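Long-range contact in periplasmic branched-chain amino acid-binding protein (Burkholderia mallei, PDB 3I09), which probably binds branched-chain amino acids or related small carboxylates in the periplasm and delivers them to an ABC transporter: residues A282-A293 and Q308-Y318. Numbering follows the deposited sequence. Where two conformers were deposited one is given.
Sequences ADYSSVTTYLKA and QLKKMKIDDFY. With EDO (1,2-ethanediol), chain M.
The chain at 308-318 leaves the end of helix 302-309 and runs back along helix 278-297, its alpha carbons nearing those of the helix at Ala293–Gln308 (CA–CA 5.3 Å), Thr289–Ile314 and Ser285–Tyr318. Near Ala293, CD2 of Leu309 reaches both CB of Ala293 and CG2 of Thr289, the latter at 3.6 Å; Ile314 crosses Thr289 at about a right angle and brings its CD1 to the same methyl. Asp316 is the polar centre. Asp316 OD2 accepts a short bond from Ser285 OG (2.6 Å) on the syn lone pair, the serine hydroxyl being swung anti to its backbone N (chi1 174°), and two waters donate to the same oxygen, linking it to Thr288 OG1 and Thr289 OG1. Asp316 OD1 instead accepts from Tyr318 N (2.9 Å), closing an Asx turn. Within the turn, Phe317 directs its edge toward Tyr284 in an offset edge-to-face pair, planes at 77°, while Ala282 CB sits over one face of the Tyr318 ring, 4.0 Å from its centroid. Tyr120 OH also bonds to Ser285 OG and Thr289 OG1. With three donors on OD2, the carboxylate is probably kept ionised, joining the turn before strand 320-323 to the helix of this type I binding-protein fold.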
loop_
_atom_site.group_PDB
_atom_site.type_symbol
_atom_site.label_atom_id
_atom_site.label_comp_id
_atom_site.label_asym_id
_atom_site.label_seq_id
_atom_site.Cartn_x
_atom_site.Cartn_y
_atom_site.Cartn_z
ATOM N N ALA A 282 -8.786 -2.487 -1.332
ATOM C CA ALA A 282 -8.400 -2.934 0.025
ATOM C C ALA A 282 -9.109 -2.160 1.145
ATOM O O ALA A 282 -9.494 -2.756 2.156
ATOM C CB ALA A 282 -6.898 -2.850 0.194
ATOM N N ASP A 283 -9.326 -0.844 0.955
ATOM C CA ASP A 283 -10.096 -0.047 1.908
ATOM C C ASP A 283 -11.481 -0.667 2.146
ATOM O O ASP A 283 -11.913 -0.842 3.311
ATOM C CB ASP A 283 -10.290 1.405 1.425
ATOM C CG ASP A 283 -9.018 2.262 1.445
ATOM O OD1 ASP A 283 -8.081 1.983 2.223
ATOM O OD2 ASP A 283 -8.991 3.259 0.640
ATOM N N TYR A 284 -12.195 -0.959 1.050
ATOM C CA TYR A 284 -13.511 -1.574 1.133
ATOM C C TYR A 284 -13.400 -2.941 1.834
ATOM O O TYR A 284 -14.151 -3.227 2.777
ATOM C CB TYR A 284 -14.136 -1.690 -0.259
ATOM C CG TYR A 284 -15.490 -2.365 -0.324
ATOM C CD1 TYR A 284 -15.625 -3.716 -0.083
ATOM C CD2 TYR A 284 -16.644 -1.639 -0.644
ATOM C CE1 TYR A 284 -16.872 -4.348 -0.148
ATOM C CE2 TYR A 284 -17.896 -2.274 -0.755
ATOM C CZ TYR A 284 -17.989 -3.617 -0.464
ATOM O OH TYR A 284 -19.182 -4.233 -0.527
ATOM N N SER A 285 -12.454 -3.764 1.409
ATOM C CA SER A 285 -12.341 -5.124 1.946
ATOM C C SER A 285 -12.032 -5.131 3.438
ATOM O O SER A 285 -12.550 -5.945 4.188
ATOM C CB SER A 285 -11.241 -5.900 1.187
ATOM O OG SER A 285 -10.999 -7.176 1.756
ATOM N N SER A 286 -11.141 -4.239 3.852
ATOM C CA SER A 286 -10.683 -4.169 5.244
ATOM C C SER A 286 -11.846 -3.799 6.151
ATOM O O SER A 286 -11.974 -4.334 7.259
ATOM C CB SER A 286 -9.507 -3.166 5.407
ATOM O OG SER A 286 -9.974 -1.855 5.227
ATOM N N VAL A 287 -12.750 -2.927 5.677
ATOM C CA VAL A 287 -13.936 -2.556 6.453
ATOM C C VAL A 287 -14.921 -3.728 6.580
ATOM O O VAL A 287 -15.449 -4.000 7.654
ATOM C CB VAL A 287 -14.594 -1.261 5.882
ATOM C CG1 VAL A 287 -15.990 -0.995 6.476
ATOM C CG2 VAL A 287 -13.621 -0.068 6.177
ATOM N N THR A 288 -15.152 -4.433 5.488
ATOM C CA THR A 288 -15.923 -5.628 5.545
ATOM C C THR A 288 -15.343 -6.631 6.563
ATOM O O THR A 288 -16.069 -7.189 7.378
ATOM C CB THR A 288 -16.052 -6.288 4.171
ATOM O OG1 THR A 288 -16.520 -5.331 3.216
ATOM C CG2 THR A 288 -17.019 -7.449 4.262
ATOM N N THR A 289 -14.034 -6.816 6.523
ATOM C CA THR A 289 -13.342 -7.725 7.447
ATOM C C THR A 289 -13.516 -7.289 8.907
ATOM O O THR A 289 -13.835 -8.111 9.774
ATOM C CB THR A 289 -11.884 -7.857 7.020
ATOM O OG1 THR A 289 -11.870 -8.486 5.721
ATOM C CG2 THR A 289 -11.069 -8.653 8.069
ATOM N N TYR A 290 -13.289 -6.007 9.197
ATOM C CA TYR A 290 -13.538 -5.491 10.539
ATOM C C TYR A 290 -14.985 -5.730 10.983
ATOM O O TYR A 290 -15.223 -6.195 12.094
ATOM C CB TYR A 290 -13.219 -4.006 10.599
ATOM C CG TYR A 290 -13.583 -3.380 11.900
ATOM C CD1 TYR A 290 -12.791 -3.546 13.022
ATOM C CD2 TYR A 290 -14.761 -2.625 12.021
ATOM C CE1 TYR A 290 -13.163 -2.963 14.249
ATOM C CE2 TYR A 290 -15.134 -2.057 13.224
ATOM C CZ TYR A 290 -14.330 -2.241 14.331
ATOM O OH TYR A 290 -14.678 -1.716 15.549
ATOM N N LEU A 291 -15.950 -5.342 10.146
ATOM C CA LEU A 291 -17.350 -5.441 10.530
ATOM C C LEU A 291 -17.741 -6.898 10.781
ATOM O O LEU A 291 -18.509 -7.167 11.699
ATOM C CB LEU A 291 -18.300 -4.750 9.539
ATOM C CG LEU A 291 -18.155 -3.206 9.462
ATOM C CD1 LEU A 291 -18.979 -2.614 8.304
ATOM C CD2 LEU A 291 -18.522 -2.557 10.779
ATOM N N LYS A 292 -17.207 -7.824 9.982
ATOM C CA LYS A 292 -17.492 -9.253 10.188
ATOM C C LYS A 292 -16.961 -9.699 11.536
ATOM O O LYS A 292 -17.575 -10.526 12.191
ATOM C CB LYS A 292 -16.910 -10.128 9.079
ATOM C CG LYS A 292 -17.718 -10.077 7.814
ATOM C CD LYS A 292 -17.123 -10.948 6.692
ATOM C CE LYS A 292 -18.091 -11.045 5.465
ATOM N NZ LYS A 292 -19.377 -11.787 5.722
ATOM N N ALA A 293 -15.813 -9.165 11.937
ATOM C CA ALA A 293 -15.226 -9.507 13.207
ATOM C C ALA A 293 -16.038 -8.949 14.387
ATOM O O ALA A 293 -16.282 -9.655 15.356
ATOM C CB ALA A 293 -13.788 -9.024 13.244
ATOM N N GLN A 308 -10.956 -12.181 17.010
ATOM C CA GLN A 308 -11.750 -12.544 15.824
ATOM C C GLN A 308 -10.941 -12.319 14.560
ATOM O O GLN A 308 -10.909 -13.197 13.702
ATOM C CB GLN A 308 -13.065 -11.771 15.692
ATOM C CG GLN A 308 -14.166 -12.185 16.633
ATOM C CD GLN A 308 -14.713 -13.584 16.328
ATOM O OE1 GLN A 308 -14.580 -14.121 15.206
ATOM N NE2 GLN A 308 -15.340 -14.160 17.307
ATOM N N LEU A 309 -10.302 -11.152 14.422
ATOM C CA LEU A 309 -9.534 -10.873 13.215
ATOM C C LEU A 309 -8.454 -11.922 12.959
ATOM O O LEU A 309 -8.192 -12.283 11.804
ATOM C CB LEU A 309 -8.932 -9.466 13.258
ATOM C CG LEU A 309 -9.909 -8.315 13.046
ATOM C CD1 LEU A 309 -9.245 -6.973 13.450
ATOM C CD2 LEU A 309 -10.454 -8.263 11.610
ATOM N N LYS A 310 -7.849 -12.411 14.036
ATOM C CA LYS A 310 -6.763 -13.383 13.936
ATOM C C LYS A 310 -7.195 -14.825 13.867
ATOM O O LYS A 310 -6.344 -15.687 13.716
ATOM C CB LYS A 310 -5.734 -13.146 15.051
ATOM C CG LYS A 310 -4.936 -11.864 14.722
ATOM C CD LYS A 310 -3.706 -11.621 15.476
ATOM C CE LYS A 310 -3.088 -10.253 15.076
ATOM N NZ LYS A 310 -1.961 -9.829 15.917
ATOM N N LYS A 311 -8.496 -15.089 13.875
ATOM C CA LYS A 311 -8.970 -16.456 13.698
ATOM C C LYS A 311 -9.928 -16.667 12.527
ATOM O O LYS A 311 -10.351 -17.791 12.333
ATOM C CB LYS A 311 -9.612 -16.985 14.983
ATOM C CG LYS A 311 -11.059 -16.499 15.256
ATOM C CD LYS A 311 -11.437 -16.809 16.717
ATOM C CE LYS A 311 -12.916 -16.529 17.014
ATOM N NZ LYS A 311 -13.297 -17.032 18.399
HETATM N N MSE A 312 -10.307 -15.633 11.788
HETATM C CA MSE A 312 -11.270 -15.713 10.675
HETATM C C MSE A 312 -10.558 -15.728 9.339
HETATM O O MSE A 312 -9.675 -14.908 9.119
HETATM C CB MSE A 312 -12.191 -14.464 10.665
HETATM C CG MSE A 312 -12.918 -14.195 11.965
HETATM SE SE MSE A 312 -14.524 -13.089 11.740
HETATM C CE MSE A 312 -15.522 -14.517 10.803
ATOM N N LYS A 313 -10.975 -16.567 8.416
ATOM C CA LYS A 313 -10.504 -16.465 7.049
ATOM C C LYS A 313 -11.105 -15.206 6.409
ATOM O O LYS A 313 -12.216 -14.800 6.775
ATOM C CB LYS A 313 -10.924 -17.682 6.242
ATOM C CG LYS A 313 -10.235 -18.975 6.621
ATOM C CD LYS A 313 -10.770 -20.120 5.756
ATOM C CE LYS A 313 -10.190 -21.507 6.127
ATOM N NZ LYS A 313 -10.524 -22.560 5.100
ATOM N N ILE A 314 -10.355 -14.599 5.503
ATOM C CA ILE A 314 -10.857 -13.538 4.603
ATOM C C ILE A 314 -11.054 -14.144 3.195
ATOM O O ILE A 314 -10.199 -14.900 2.687
ATOM C CB ILE A 314 -9.890 -12.375 4.557
ATOM C CG1 ILE A 314 -9.842 -11.693 5.935
ATOM C CG2 ILE A 314 -10.319 -11.374 3.411
ATOM C CD1 ILE A 314 -8.629 -10.850 6.225
ATOM N N ASP A 315 -12.205 -13.903 2.567
ATOM C CA ASP A 315 -12.428 -14.408 1.224
ATOM C C ASP A 315 -13.467 -13.535 0.545
ATOM O O ASP A 315 -14.668 -13.749 0.702
ATOM C CB ASP A 315 -12.918 -15.882 1.232
ATOM C CG ASP A 315 -12.989 -16.506 -0.164
ATOM O OD1 ASP A 315 -12.652 -15.868 -1.189
ATOM O OD2 ASP A 315 -13.358 -17.710 -0.242
ATOM N N ASP A 316 -12.996 -12.521 -0.155
ATOM C CA ASP A 316 -13.879 -11.611 -0.848
ATOM C C ASP A 316 -13.281 -11.256 -2.226
ATOM O O ASP A 316 -12.306 -11.881 -2.667
ATOM C CB ASP A 316 -14.208 -10.416 0.052
ATOM C CG ASP A 316 -12.986 -9.549 0.391
ATOM O OD1 ASP A 316 -11.957 -9.635 -0.303
ATOM O OD2 ASP A 316 -13.085 -8.725 1.330
ATOM N N PHE A 317 -13.897 -10.279 -2.915
ATOM C CA PHE A 317 -13.458 -9.871 -4.239
ATOM C C PHE A 317 -12.002 -9.332 -4.244
ATOM O O PHE A 317 -11.362 -9.293 -5.303
ATOM C CB PHE A 317 -14.385 -8.765 -4.782
ATOM C CG PHE A 317 -14.079 -7.437 -4.196
ATOM C CD1 PHE A 317 -14.586 -7.066 -2.968
ATOM C CD2 PHE A 317 -13.198 -6.590 -4.830
ATOM C CE1 PHE A 317 -14.213 -5.868 -2.391
ATOM C CE2 PHE A 317 -12.853 -5.370 -4.250
ATOM C CZ PHE A 317 -13.372 -5.029 -3.031
ATOM N N TYR A 318 -11.529 -8.892 -3.080
ATOM C CA TYR A 318 -10.177 -8.336 -2.924
ATOM C C TYR A 318 -9.123 -9.443 -2.747
ATOM O O TYR A 318 -8.141 -9.472 -3.473
ATOM C CB TYR A 318 -10.131 -7.316 -1.766
ATOM C CG TYR A 318 -8.720 -6.857 -1.511
ATOM C CD1 TYR A 318 -8.066 -6.019 -2.440
ATOM C CD2 TYR A 318 -8.020 -7.274 -0.386
ATOM C CE1 TYR A 318 -6.729 -5.636 -2.251
ATOM C CE2 TYR A 318 -6.650 -6.907 -0.190
ATOM C CZ TYR A 318 -6.022 -6.100 -1.145
ATOM O OH TYR A 318 -4.687 -5.769 -0.931
HETATM C C1 EDO M . -13.985 -13.848 -4.884
HETATM O O1 EDO M . -13.112 -13.093 -5.723
HETATM C C2 EDO M . -15.193 -13.031 -4.445
HETATM O O2 EDO M . -16.383 -13.621 -4.965
HETATM O O HOH W 1 -15.351 -7.016 0.998
HETATM O O HOH W 2 -13.829 -9.266 3.882
#